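Local coordinates for regulator of chromosome condensation (Saccharomyces cerevisiae, PDB 3OF7), which promotes exchange of GDP for GTP on the small GTPases GSP1 and GSP2 in yeast, binds chromatin and controls RNA metabolism and transport, at residues Ile12-Glu17 / Asn205-Ala210; Asp30-Gly35 / Pro56-Phe61; Glu146-Val151 / Phe164-Val169; Thr406-Leu411 / Gln442-Gly447. One frame throughout, in Å; residues are numbered along the deposited sequence.

Contact 1. Residues Ile12-Glu17 / Asn205-Ala210; sequences IINAQE and NIVQLA
Gln16 and Ile206 make the one polar bond between these segments. The amide NE2 of Gln16 donates to the main-chain O of Ile206 over 3.0 Å, with an almost straight N-H...O angle of 170°. The acceptor lies in the plane of the Gln16 amide and receives the N-H close to the direction of its own C=O. Gln16 reaches this far because its chain runs extended beyond CG (chi2 -176°), and glutamine suits the place because one amide nitrogen can serve two carbonyls: NE2 also donates to Phe164 O, so the side chain spans the gap between two strands. Asn14 is different. Its ND2 turns from the valine to the main-chain oxygens of Val259 and Asp220, which satisfies the buried ND2.

The apolar part centres on Val207, a compact branched residue that packs against the tail. Its CG2 meets CB of Asn14 at 3.8 Å, while CG1 lies against the tail backbone, 4.0 Å from Gln16 N. The aliphatic CG of Gln16 also lies 3.8 Å from Val207 CA.

Val207 and Gln208 together face Leu219, a classic beta bulge in the edge strand 206-211 of a propeller blade. The irregular N-terminal tail 12-17 runs past this bulge just before helix 20-23. It pairs by backbone with Glu221, touches Leu163 of strand 159-164 through Gln16 and reaches strand 259-264 through Asn14, so it lies where three blades come near one another.

Contact 2. Residues Asp30-Gly35 / Pro56-Phe61; sequences DIFCWG and PRLNPF
Phe32 lies against three consecutive residues of the partner strand, and its side chain can be followed outward along them. CB starts beside Pro56, whose CB is 4.1 Å away. With CG beside the backbone N (chi1 -58°), the ring leans along the 56-61 segment, and CD1 comes within 3.5 Å of Leu58 N. One atom further, CE1 touches Leu58 CD1 at 3.7 Å, and CZ at the tip is still 4.0 Å from that same methyl. Leu58 thus crosses the outer half of the ring and also lays CD1 on CB of Asp30. Elsewhere the ring packs edge-to-face with His432.

The first repeat gives two strands to the blade that closes the beta-propeller: 56-58 at its edge and 30-34 inside, which pairs on its other side with 443-450 of the last repeat, so both ends of the domain meet in one antiparallel sheet. Phe32 and Leu58 form a non-hydrogen-bonded pair; Cys33 and Arg57 beside them form a hydrogen-bonded one.

At one end Trp34 gives its six-membered ring as a platform to Pro56, whose CG stands 3.9 Å from the ring centroid, 17° off the normal, a CH-pi contact that suits the rigid, electron-poor CH groups of proline. At the other end Asn59 N donates to Ile31 O over 2.7 Å. The Asn59 side chain has two roles: ND2 points to Cys33 SG at 3.6 Å, the sulfur lying in the amide plane, and also donates to Gly43 O, while OD1 accepts from Phe61 N in an Asx turn.

Contact 3. Residues Glu146-Val151 / Phe164-Val169; sequences EGHKVV and FSNGEV
Val150 and Phe164 are an antiparallel non-hydrogen-bonded pair, their CA atoms 4.3 Å apart, and beyond them the chain leaves the sheet through a type I turn from Phe164 to Gly167. Lys149 O receives Ser165 N at 2.7 Å, closing the pairing at this open end of the 150-155/159-164 hairpin.

Next to that bond, Ser165 OG accepts from Lys149 N at 3.1 Å, almost in a straight line. A small hydroxyl suits the place: with OG between backbone N and carbonyl carbon (chi1 52°), it turns back onto the backbone N of Lys149, just before strand 150-155. Asn166 then lies over one face of the His148 imidazole. Its CB stands 3.8 Å from the ring centroid, and ND2 approaches CD2 at 3.4 Å, with amide and ring planes 31° apart. Asn166 OD1 meanwhile accepts from Glu168 N in an Asx turn, and Gly167, at the end of the type I turn, takes a positive phi (88°) that glycine adopts readily. Deeper in, Val150 CG2 sits over a face of the Phe164 ring, whose neighbours include Pro143 and Leu144 of helix 142-145.

Water 2 joins the polar groups, 2.7 Å from His148 ND1 in the ring plane and 2.6 Å from Ser165 OG. The chemistry implies a divided contact: an apolar contact between Val150 and Phe164 lies on the buried side, while serine, water and the amide over the ring together probably restrict the rotation of the imidazole.

Contact 4. Residues Thr406-Leu411 / Gln442-Gly447; sequences TYAVGL and QFSVSG
Ala408 O is approached by two donors. Ser444 OG donates to it at 2.8 Å, though the hydroxyl sits too close to another atom for its position to be fully trusted, and the indole NE1 of Trp34 adds a weak hydrogen bond. Ser444 has its OG beside the backbone N (chi1 -50°), which swings the hydroxyl toward the loop.

The same alanine also packs. Its CB rests against the backbone of strand 443-450 where that strand begins, 3.7 Å from Gln442 O and 3.8 Å from Phe443 N; the small methyl lets the turn lie close to the main chain. Nearer the start of both segments, Thr406 crosses Gln442 at about a right angle, and its CG2 meets Gln442 CD at 3.8 Å, so the methyl lies across the extended glutamine, against its amide carbon. Phe443 instead carries its ring away toward strand 69-74.

Ala408 belongs to a type I turn from Tyr407 to Gly410, closed by Gly410 N bonding to Tyr407 O at 3.0 Å. Across this contact the loop 406-411 thus meets the strand through one carbonyl and methyl packing; the hydroxyl bond is less certain, and Thr406 O has its own bond to Thr36 OG1.

How the contacts relate
The four contacts fall into two pairs on the propeller. Contacts 1 and 3 have centres about 12 Å apart and are joined by Gln16 of contact 1, whose NE2 is 2.9 Å from Phe164 O of contact 3, so the N-terminal tail is fastened to strand 206-211 and to the hairpin end of contact 3 at once. Contacts 2 and 4, about 10 Å between centres, share the closing sheet: strands 30-34 and 443-450 are neighbours in it, with Trp34 O 2.9 Å from Ser444 N. Between the pairs the centres lie about 28 to 31 Å apart without touching. First and last repeats thus meet at contacts 2 and 4, while the residues before the first repeat are anchored elsewhere, at contact 1.

Contact 1. Residues Ile12-Glu17 / Asn205-Ala210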
loop_
_atom_site.group_PDB
_atom_site.type_symbol
_atom_site.label_atom_id
_atom_site.label_comp_id
_atom_site.label_asym_id
_atom_site.label_seq_id
_atom_site.Cartn_x
_atom_site.Cartn_y
_atom_site.Cartn_z
ATOM N N ILE A 12 -2.574 11.716 24.435
ATOM C CA ILE A 12 -1.651 11.467 23.323
ATOM C C ILE A 12 -0.863 10.168 23.508
ATOM O O ILE A 12 -0.148 9.991 24.496
ATOM C CB ILE A 12 -0.689 12.660 23.100
ATOM C CG1 ILE A 12 -1.471 13.893 22.651
ATOM C CG2 ILE A 12 0.394 12.313 22.074
ATOM C CD1 ILE A 12 -0.640 15.169 22.560
ATOM N N ILE A 13 -1.012 9.256 22.551
ATOM C CA ILE A 13 -0.259 8.005 22.562
ATOM C C ILE A 13 0.621 7.835 21.314
ATOM O O ILE A 13 1.524 7.000 21.305
ATOM C CB ILE A 13 -1.181 6.763 22.763
ATOM C CG1 ILE A 13 -2.250 6.676 21.658
ATOM C CG2 ILE A 13 -1.810 6.783 24.166
ATOM C CD1 ILE A 13 -2.952 5.327 21.574
ATOM N N ASN A 14 0.355 8.635 20.278
ATOM C CA ASN A 14 1.080 8.552 19.001
ATOM C C ASN A 14 1.761 9.852 18.592
ATOM O O ASN A 14 1.205 10.933 18.770
ATOM C CB ASN A 14 0.132 8.147 17.862
ATOM C CG ASN A 14 -0.592 6.850 18.130
ATOM O OD1 ASN A 14 -0.002 5.877 18.591
ATOM N ND2 ASN A 14 -1.887 6.828 17.835
ATOM N N ALA A 15 2.950 9.731 18.011
ATOM C CA ALA A 15 3.616 10.866 17.369
ATOM C C ALA A 15 3.958 10.528 15.915
ATOM O O ALA A 15 4.194 9.360 15.586
ATOM C CB ALA A 15 4.875 11.258 18.141
ATOM N N GLN A 16 3.988 11.547 15.054
ATOM C CA GLN A 16 4.337 11.359 13.642
ATOM C C GLN A 16 5.711 10.702 13.491
ATOM O O GLN A 16 5.914 9.868 12.607
ATOM C CB GLN A 16 4.292 12.684 12.880
ATOM C CG GLN A 16 2.889 13.143 12.496
ATOM C CD GLN A 16 2.893 14.411 11.661
ATOM O OE1 GLN A 16 3.950 15.005 11.419
ATOM N NE2 GLN A 16 1.715 14.832 11.211
ATOM N N GLU A 17 6.634 11.065 14.382
ATOM C CA GLU A 17 7.955 10.429 14.475
ATOM C C GLU A 17 7.925 8.897 14.589
ATOM O O GLU A 17 8.839 8.224 14.104
ATOM C CB GLU A 17 8.744 11.013 15.653
ATOM N N ASN A 205 -3.686 16.083 16.156
ATOM C CA ASN A 205 -2.994 16.000 14.876
ATOM C C ASN A 205 -3.144 14.607 14.277
ATOM O O ASN A 205 -3.126 13.603 14.996
ATOM C CB ASN A 205 -1.505 16.316 15.044
ATOM C CG ASN A 205 -1.215 17.814 15.096
ATOM O OD1 ASN A 205 -2.121 18.651 15.064
ATOM N ND2 ASN A 205 0.065 18.152 15.165
ATOM N N ILE A 206 -3.286 14.552 12.959
ATOM C CA ILE A 206 -3.243 13.278 12.246
ATOM C C ILE A 206 -1.785 12.816 12.180
ATOM O O ILE A 206 -0.893 13.617 11.893
ATOM C CB ILE A 206 -3.853 13.409 10.833
ATOM C CG1 ILE A 206 -5.299 13.925 10.923
ATOM C CG2 ILE A 206 -3.762 12.062 10.072
ATOM C CD1 ILE A 206 -6.195 13.132 11.914
ATOM N N VAL A 207 -1.555 11.538 12.465
ATOM C CA VAL A 207 -0.197 10.984 12.552
ATOM C C VAL A 207 0.114 9.908 11.498
ATOM O O VAL A 207 1.284 9.653 11.190
ATOM C CB VAL A 207 0.102 10.428 13.970
ATOM C CG1 VAL A 207 -0.058 11.530 15.027
ATOM C CG2 VAL A 207 -0.782 9.210 14.302
ATOM N N GLN A 208 -0.929 9.286 10.943
ATOM C CA GLN A 208 -0.741 8.193 9.984
ATOM C C GLN A 208 -1.914 8.035 9.021
ATOM O O GLN A 208 -3.073 8.258 9.394
ATOM C CB GLN A 208 -0.500 6.869 10.704
ATOM C CG GLN A 208 0.113 5.792 9.803
ATOM C CD GLN A 208 0.007 4.396 10.365
ATOM O OE1 GLN A 208 -0.637 4.156 11.391
ATOM N NE2 GLN A 208 0.642 3.450 9.685
ATOM N N LEU A 209 -1.593 7.630 7.795
ATOM C CA LEU A 209 -2.598 7.356 6.763
ATOM C C LEU A 209 -2.607 5.874 6.410
ATOM O O LEU A 209 -1.580 5.200 6.544
ATOM C CB LEU A 209 -2.303 8.176 5.504
ATOM C CG LEU A 209 -1.935 9.655 5.650
ATOM C CD1 LEU A 209 -1.528 10.247 4.307
ATOM C CD2 LEU A 209 -3.095 10.464 6.236
ATOM N N ALA A 210 -3.757 5.367 5.966
ATOM C CA ALA A 210 -3.822 4.014 5.379
ATOM C C ALA A 210 -4.819 3.991 4.212
ATOM O O ALA A 210 -6.035 3.981 4.441
ATOM C CB ALA A 210 -4.196 2.970 6.438
#

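Contact 2. Residues Asp30-Gly35 / Pro56-Phe61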
loop_
_atom_site.group_PDB
_atom_site.type_symbol
_atom_site.label_atom_id
_atom_site.label_comp_id
_atom_site.label_asym_id
_atom_site.label_seq_id
_atom_site.Cartn_x
_atom_site.Cartn_y
_atom_site.Cartn_z
ATOM N N ASP A 30 17.500 5.356 -5.813
ATOM C CA ASP A 30 17.221 4.906 -7.173
ATOM C C ASP A 30 15.804 4.323 -7.146
ATOM O O ASP A 30 15.493 3.492 -6.293
ATOM C CB ASP A 30 18.209 3.815 -7.599
ATOM C CG ASP A 30 19.599 4.358 -7.888
ATOM O OD1 ASP A 30 19.725 5.536 -8.306
ATOM O OD2 ASP A 30 20.560 3.593 -7.700
ATOM N N ILE A 31 14.957 4.766 -8.064
ATOM C CA ILE A 31 13.575 4.268 -8.162
ATOM C C ILE A 31 13.442 3.294 -9.339
ATOM O O ILE A 31 13.875 3.590 -10.447
ATOM C CB ILE A 31 12.557 5.447 -8.314
ATOM C CG1 ILE A 31 12.676 6.441 -7.147
ATOM C CG2 ILE A 31 11.100 4.932 -8.490
ATOM C CD1 ILE A 31 12.432 5.852 -5.756
ATOM N N PHE A 32 12.835 2.137 -9.084
ATOM C CA PHE A 32 12.618 1.116 -10.099
ATOM C C PHE A 32 11.131 0.841 -10.240
ATOM O O PHE A 32 10.417 0.807 -9.244
ATOM C CB PHE A 32 13.312 -0.187 -9.704
ATOM C CG PHE A 32 14.788 -0.041 -9.496
ATOM C CD1 PHE A 32 15.670 -0.178 -10.567
ATOM C CD2 PHE A 32 15.294 0.257 -8.238
ATOM C CE1 PHE A 32 17.047 -0.029 -10.381
ATOM C CE2 PHE A 32 16.666 0.399 -8.043
ATOM C CZ PHE A 32 17.539 0.255 -9.109
ATOM N N CYS A 33 10.689 0.612 -11.472
ATOM C CA CYS A 33 9.285 0.340 -11.764
ATOM C C CYS A 33 9.179 -0.856 -12.696
ATOM O O CYS A 33 10.045 -1.062 -13.568
ATOM C CB CYS A 33 8.641 1.565 -12.432
ATOM S SG CYS A 33 8.645 3.076 -11.430
ATOM N N TRP A 34 8.127 -1.649 -12.519
ATOM C CA TRP A 34 7.902 -2.807 -13.390
ATOM C C TRP A 34 6.461 -3.303 -13.323
ATOM O O TRP A 34 5.712 -2.918 -12.420
ATOM C CB TRP A 34 8.892 -3.931 -13.061
ATOM C CG TRP A 34 8.692 -4.602 -11.714
ATOM C CD1 TRP A 34 7.999 -5.766 -11.473
ATOM C CD2 TRP A 34 9.202 -4.170 -10.445
ATOM N NE1 TRP A 34 8.049 -6.077 -10.130
ATOM C CE2 TRP A 34 8.784 -5.120 -9.479
ATOM C CE3 TRP A 34 9.974 -3.070 -10.026
ATOM C CZ2 TRP A 34 9.103 -5.003 -8.117
ATOM C CZ3 TRP A 34 10.298 -2.961 -8.671
ATOM C CH2 TRP A 34 9.858 -3.920 -7.732
ATOM N N GLY A 35 6.090 -4.151 -14.288
ATOM C CA GLY A 35 4.731 -4.686 -14.409
ATOM C C GLY A 35 4.049 -4.110 -15.639
ATOM O O GLY A 35 4.687 -3.909 -16.674
ATOM N N PRO A 56 12.453 -5.159 -12.817
ATOM C CA PRO A 56 12.659 -3.806 -12.297
ATOM C C PRO A 56 13.506 -2.947 -13.230
ATOM O O PRO A 56 14.621 -3.331 -13.591
ATOM C CB PRO A 56 13.394 -4.049 -10.973
ATOM C CG PRO A 56 12.864 -5.364 -10.512
ATOM C CD PRO A 56 12.688 -6.179 -11.775
ATOM N N ARG A 57 12.956 -1.803 -13.622
ATOM C CA ARG A 57 13.598 -0.903 -14.563
ATOM C C ARG A 57 13.907 0.406 -13.854
ATOM O O ARG A 57 13.010 1.032 -13.276
ATOM C CB ARG A 57 12.667 -0.666 -15.757
ATOM C CG ARG A 57 13.161 0.373 -16.773
ATOM C CD ARG A 57 14.073 -0.251 -17.832
ATOM N NE ARG A 57 13.405 -1.330 -18.563
ATOM C CZ ARG A 57 12.559 -1.150 -19.572
ATOM N NH1 ARG A 57 12.261 0.074 -20.000
ATOM N NH2 ARG A 57 12.007 -2.200 -20.160
ATOM N N LEU A 58 15.172 0.817 -13.887
ATOM C CA LEU A 58 15.564 2.085 -13.270
ATOM C C LEU A 58 14.781 3.229 -13.909
ATOM O O LEU A 58 14.763 3.365 -15.128
ATOM C CB LEU A 58 17.073 2.300 -13.410
ATOM C CG LEU A 58 17.620 3.601 -12.816
ATOM C CD1 LEU A 58 17.563 3.568 -11.288
ATOM C CD2 LEU A 58 19.052 3.839 -13.307
ATOM N N ASN A 59 14.106 4.038 -13.090
ATOM C CA ASN A 59 13.284 5.107 -13.626
ATOM C C ASN A 59 14.150 6.336 -13.910
ATOM O O ASN A 59 14.667 6.958 -12.968
ATOM C CB ASN A 59 12.128 5.447 -12.673
ATOM C CG ASN A 59 11.082 6.323 -13.322
ATOM O OD1 ASN A 59 11.408 7.347 -13.928
ATOM N ND2 ASN A 59 9.812 5.926 -13.204
ATOM N N PRO A 60 14.317 6.686 -15.209
ATOM C CA PRO A 60 15.235 7.775 -15.557
ATOM C C PRO A 60 14.661 9.170 -15.302
ATOM O O PRO A 60 15.399 10.150 -15.370
ATOM C CB PRO A 60 15.489 7.557 -17.052
ATOM C CG PRO A 60 14.223 6.934 -17.562
ATOM C CD PRO A 60 13.634 6.136 -16.400
ATOM N N PHE A 61 13.366 9.259 -15.009
ATOM C CA PHE A 61 12.721 10.547 -14.717
ATOM C C PHE A 61 12.821 10.927 -13.235
ATOM O O PHE A 61 12.405 12.020 -12.825
ATOM C CB PHE A 61 11.266 10.530 -15.197
ATOM C CG PHE A 61 11.130 10.223 -16.657
ATOM C CD1 PHE A 61 11.514 11.165 -17.616
ATOM C CD2 PHE A 61 10.663 8.985 -17.083
ATOM C CE1 PHE A 61 11.418 10.879 -18.979
ATOM C CE2 PHE A 61 10.556 8.690 -18.451
ATOM C CZ PHE A 61 10.933 9.644 -19.396
HETATM O O HOH W 1 15.605 6.580 -10.385
#

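Contact 3. Residues Glu146-Val151 / Phe164-Val169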
loop_
_atom_site.group_PDB
_atom_site.type_symbol
_atom_site.label_atom_id
_atom_site.label_comp_id
_atom_site.label_asym_id
_atom_site.label_seq_id
_atom_site.Cartn_x
_atom_site.Cartn_y
_atom_site.Cartn_z
ATOM N N GLU A 146 5.236 27.838 4.518
ATOM C CA GLU A 146 5.307 28.109 5.956
ATOM C C GLU A 146 6.386 27.273 6.649
ATOM O O GLU A 146 6.531 27.325 7.874
ATOM C CB GLU A 146 3.951 27.852 6.629
ATOM C CG GLU A 146 2.761 28.585 6.017
ATOM C CD GLU A 146 1.725 28.991 7.054
ATOM O OE1 GLU A 146 1.287 28.131 7.851
ATOM O OE2 GLU A 146 1.345 30.181 7.071
ATOM N N GLY A 147 7.122 26.481 5.872
ATOM C CA GLY A 147 8.197 25.658 6.417
ATOM C C GLY A 147 7.768 24.293 6.925
ATOM O O GLY A 147 8.570 23.566 7.517
ATOM N N HIS A 148 6.509 23.925 6.708
ATOM C CA HIS A 148 6.073 22.571 7.054
ATOM C C HIS A 148 6.458 21.620 5.928
ATOM O O HIS A 148 6.735 22.061 4.814
ATOM C CB HIS A 148 4.571 22.522 7.329
ATOM C CG HIS A 148 4.133 23.499 8.372
ATOM N ND1 HIS A 148 4.550 23.419 9.682
ATOM C CD2 HIS A 148 3.348 24.599 8.291
ATOM C CE1 HIS A 148 4.027 24.418 10.369
ATOM N NE2 HIS A 148 3.297 25.151 9.548
ATOM N N LYS A 149 6.469 20.326 6.232
ATOM C CA LYS A 149 6.864 19.306 5.267
ATOM C C LYS A 149 5.893 18.135 5.250
ATOM O O LYS A 149 5.187 17.894 6.225
ATOM C CB LYS A 149 8.279 18.812 5.578
ATOM C CG LYS A 149 9.355 19.777 5.079
ATOM C CD LYS A 149 10.757 19.339 5.459
ATOM C CE LYS A 149 11.789 20.372 5.005
ATOM N NZ LYS A 149 11.459 21.740 5.507
ATOM N N VAL A 150 5.877 17.405 4.138
ATOM C CA VAL A 150 5.101 16.171 4.052
ATOM C C VAL A 150 5.824 15.070 4.827
ATOM O O VAL A 150 7.036 14.891 4.670
ATOM C CB VAL A 150 4.921 15.723 2.591
ATOM C CG1 VAL A 150 4.173 14.382 2.514
ATOM C CG2 VAL A 150 4.203 16.806 1.769
ATOM N N VAL A 151 5.088 14.336 5.653
ATOM C CA VAL A 151 5.660 13.195 6.380
ATOM C C VAL A 151 5.143 11.854 5.866
ATOM O O VAL A 151 5.761 10.821 6.103
ATOM C CB VAL A 151 5.464 13.291 7.917
ATOM C CG1 VAL A 151 6.096 14.583 8.466
ATOM C CG2 VAL A 151 3.982 13.202 8.293
ATOM N N PHE A 164 0.925 16.391 6.493
ATOM C CA PHE A 164 1.980 17.363 6.782
ATOM C C PHE A 164 2.435 17.304 8.237
ATOM O O PHE A 164 1.718 16.808 9.102
ATOM C CB PHE A 164 1.548 18.781 6.394
ATOM C CG PHE A 164 1.602 19.048 4.918
ATOM C CD1 PHE A 164 0.541 18.683 4.085
ATOM C CD2 PHE A 164 2.710 19.665 4.354
ATOM C CE1 PHE A 164 0.585 18.932 2.722
ATOM C CE2 PHE A 164 2.768 19.921 2.979
ATOM C CZ PHE A 164 1.704 19.557 2.163
ATOM N N SER A 165 3.638 17.812 8.487
ATOM C CA SER A 165 4.244 17.761 9.812
ATOM C C SER A 165 3.473 18.585 10.848
ATOM O O SER A 165 3.685 18.420 12.049
ATOM C CB SER A 165 5.690 18.246 9.743
ATOM O OG SER A 165 5.746 19.505 9.103
ATOM N N ASN A 166 2.589 19.463 10.386
ATOM C CA ASN A 166 1.738 20.222 11.302
ATOM C C ASN A 166 0.355 19.583 11.517
ATOM O O ASN A 166 -0.532 20.205 12.096
ATOM C CB ASN A 166 1.602 21.677 10.837
ATOM C CG ASN A 166 0.803 21.815 9.553
ATOM O OD1 ASN A 166 0.531 20.834 8.854
ATOM N ND2 ASN A 166 0.425 23.044 9.233
ATOM N N GLY A 167 0.179 18.349 11.039
ATOM C CA GLY A 167 -1.070 17.608 11.242
ATOM C C GLY A 167 -2.138 17.831 10.183
ATOM O O GLY A 167 -3.198 17.196 10.219
ATOM N N GLU A 168 -1.865 18.726 9.242
ATOM C CA GLU A 168 -2.811 19.042 8.169
ATOM C C GLU A 168 -2.790 17.988 7.066
ATOM O O GLU A 168 -1.745 17.394 6.781
ATOM C CB GLU A 168 -2.509 20.408 7.568
ATOM C CG GLU A 168 -2.734 21.573 8.544
ATOM C CD GLU A 168 -2.782 22.928 7.863
ATOM O OE1 GLU A 168 -2.326 23.052 6.709
ATOM O OE2 GLU A 168 -3.285 23.885 8.494
ATOM N N VAL A 169 -3.952 17.788 6.446
ATOM C CA VAL A 169 -4.121 16.796 5.390
ATOM C C VAL A 169 -4.578 17.480 4.102
ATOM O O VAL A 169 -5.585 18.187 4.094
ATOM C CB VAL A 169 -5.147 15.703 5.817
ATOM C CG1 VAL A 169 -5.475 14.769 4.656
ATOM C CG2 VAL A 169 -4.618 14.906 6.997
HETATM O O HOH W 2 6.027 21.506 10.777
#

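Contact 4. Residues Thr406-Leu411 / Gln442-Gly447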
loop_
_atom_site.group_PDB
_atom_site.type_symbol
_atom_site.label_atom_id
_atom_site.label_comp_id
_atom_site.label_asym_id
_atom_site.label_seq_id
_atom_site.Cartn_x
_atom_site.Cartn_y
_atom_site.Cartn_z
ATOM N N THR A 406 0.384 -9.958 -15.293
ATOM C CA THR A 406 0.743 -8.576 -15.607
ATOM C C THR A 406 2.218 -8.268 -15.326
ATOM O O THR A 406 2.651 -7.124 -15.478
ATOM C CB THR A 406 -0.161 -7.566 -14.877
ATOM O OG1 THR A 406 -0.292 -7.957 -13.509
ATOM C CG2 THR A 406 -1.552 -7.516 -15.541
ATOM N N TYR A 407 2.971 -9.298 -14.935
ATOM C CA TYR A 407 4.429 -9.216 -14.681
ATOM C C TYR A 407 4.775 -8.302 -13.506
ATOM O O TYR A 407 5.907 -7.832 -13.384
ATOM C CB TYR A 407 5.206 -8.786 -15.943
ATOM C CG TYR A 407 4.794 -9.542 -17.186
ATOM C CD1 TYR A 407 5.257 -10.840 -17.417
ATOM C CD2 TYR A 407 3.926 -8.971 -18.118
ATOM C CE1 TYR A 407 4.873 -11.550 -18.550
ATOM C CE2 TYR A 407 3.532 -9.676 -19.258
ATOM C CZ TYR A 407 4.014 -10.959 -19.465
ATOM O OH TYR A 407 3.640 -11.664 -20.587
ATOM N N ALA A 408 3.793 -8.064 -12.639
ATOM C CA ALA A 408 3.969 -7.194 -11.477
ATOM C C ALA A 408 4.940 -7.797 -10.455
ATOM O O ALA A 408 5.459 -7.089 -9.588
ATOM C CB ALA A 408 2.615 -6.910 -10.832
ATOM N N VAL A 409 5.172 -9.104 -10.554
ATOM C CA VAL A 409 6.133 -9.778 -9.687
ATOM C C VAL A 409 7.586 -9.545 -10.134
ATOM O O VAL A 409 8.515 -9.760 -9.354
ATOM C CB VAL A 409 5.832 -11.299 -9.514
ATOM C CG1 VAL A 409 4.481 -11.504 -8.834
ATOM C CG2 VAL A 409 5.880 -12.036 -10.861
ATOM N N GLY A 410 7.768 -9.088 -11.377
ATOM C CA GLY A 410 9.102 -8.769 -11.924
ATOM C C GLY A 410 10.030 -9.974 -12.008
ATOM O O GLY A 410 11.236 -9.877 -11.733
ATOM N N LEU A 411 9.469 -11.116 -12.378
ATOM C CA LEU A 411 10.248 -12.352 -12.439
ATOM C C LEU A 411 10.532 -12.814 -13.875
ATOM O O LEU A 411 10.907 -13.963 -14.107
ATOM C CB LEU A 411 9.583 -13.444 -11.583
ATOM C CG LEU A 411 9.578 -13.134 -10.072
ATOM C CD1 LEU A 411 8.706 -14.111 -9.292
ATOM C CD2 LEU A 411 11.000 -13.104 -9.480
ATOM N N GLN A 442 -1.533 -3.467 -11.120
ATOM C CA GLN A 442 -0.849 -4.284 -12.129
ATOM C C GLN A 442 0.655 -4.016 -12.216
ATOM O O GLN A 442 1.296 -4.366 -13.212
ATOM C CB GLN A 442 -1.479 -4.049 -13.520
ATOM C CG GLN A 442 -2.979 -4.329 -13.606
ATOM C CD GLN A 442 -3.510 -4.311 -15.041
ATOM O OE1 GLN A 442 -2.825 -3.877 -15.970
ATOM N NE2 GLN A 442 -4.738 -4.789 -15.218
ATOM N N PHE A 443 1.224 -3.412 -11.176
ATOM C CA PHE A 443 2.607 -2.935 -11.241
ATOM C C PHE A 443 3.189 -2.785 -9.844
ATOM O O PHE A 443 2.452 -2.802 -8.854
ATOM C CB PHE A 443 2.674 -1.597 -12.003
ATOM C CG PHE A 443 2.147 -0.408 -11.221
ATOM C CD1 PHE A 443 0.782 -0.248 -11.000
ATOM C CD2 PHE A 443 3.028 0.558 -10.719
ATOM C CE1 PHE A 443 0.285 0.860 -10.281
ATOM C CE2 PHE A 443 2.553 1.664 -9.997
ATOM C CZ PHE A 443 1.179 1.817 -9.775
ATOM N N SER A 444 4.507 -2.624 -9.774
ATOM C CA SER A 444 5.214 -2.436 -8.509
ATOM C C SER A 444 6.296 -1.362 -8.648
ATOM O O SER A 444 6.742 -1.046 -9.758
ATOM C CB SER A 444 5.847 -3.752 -8.055
ATOM O OG SER A 444 4.906 -4.813 -8.090
ATOM N N VAL A 445 6.695 -0.789 -7.515
ATOM C CA VAL A 445 7.726 0.246 -7.476
ATOM C C VAL A 445 8.643 -0.069 -6.302
ATOM O O VAL A 445 8.172 -0.508 -5.244
ATOM C CB VAL A 445 7.121 1.662 -7.281
ATOM C CG1 VAL A 445 8.229 2.735 -7.230
ATOM C CG2 VAL A 445 6.106 1.991 -8.380
ATOM N N SER A 446 9.947 0.142 -6.486
ATOM C CA SER A 446 10.895 0.017 -5.384
ATOM C C SER A 446 11.873 1.196 -5.347
ATOM O O SER A 446 12.019 1.945 -6.316
ATOM C CB SER A 446 11.656 -1.311 -5.454
ATOM O OG SER A 446 12.505 -1.323 -6.585
ATOM N N GLY A 447 12.525 1.353 -4.206
ATOM C CA GLY A 447 13.557 2.353 -4.040
ATOM C C GLY A 447 14.701 1.699 -3.309
ATOM O O GLY A 447 14.493 1.035 -2.292
#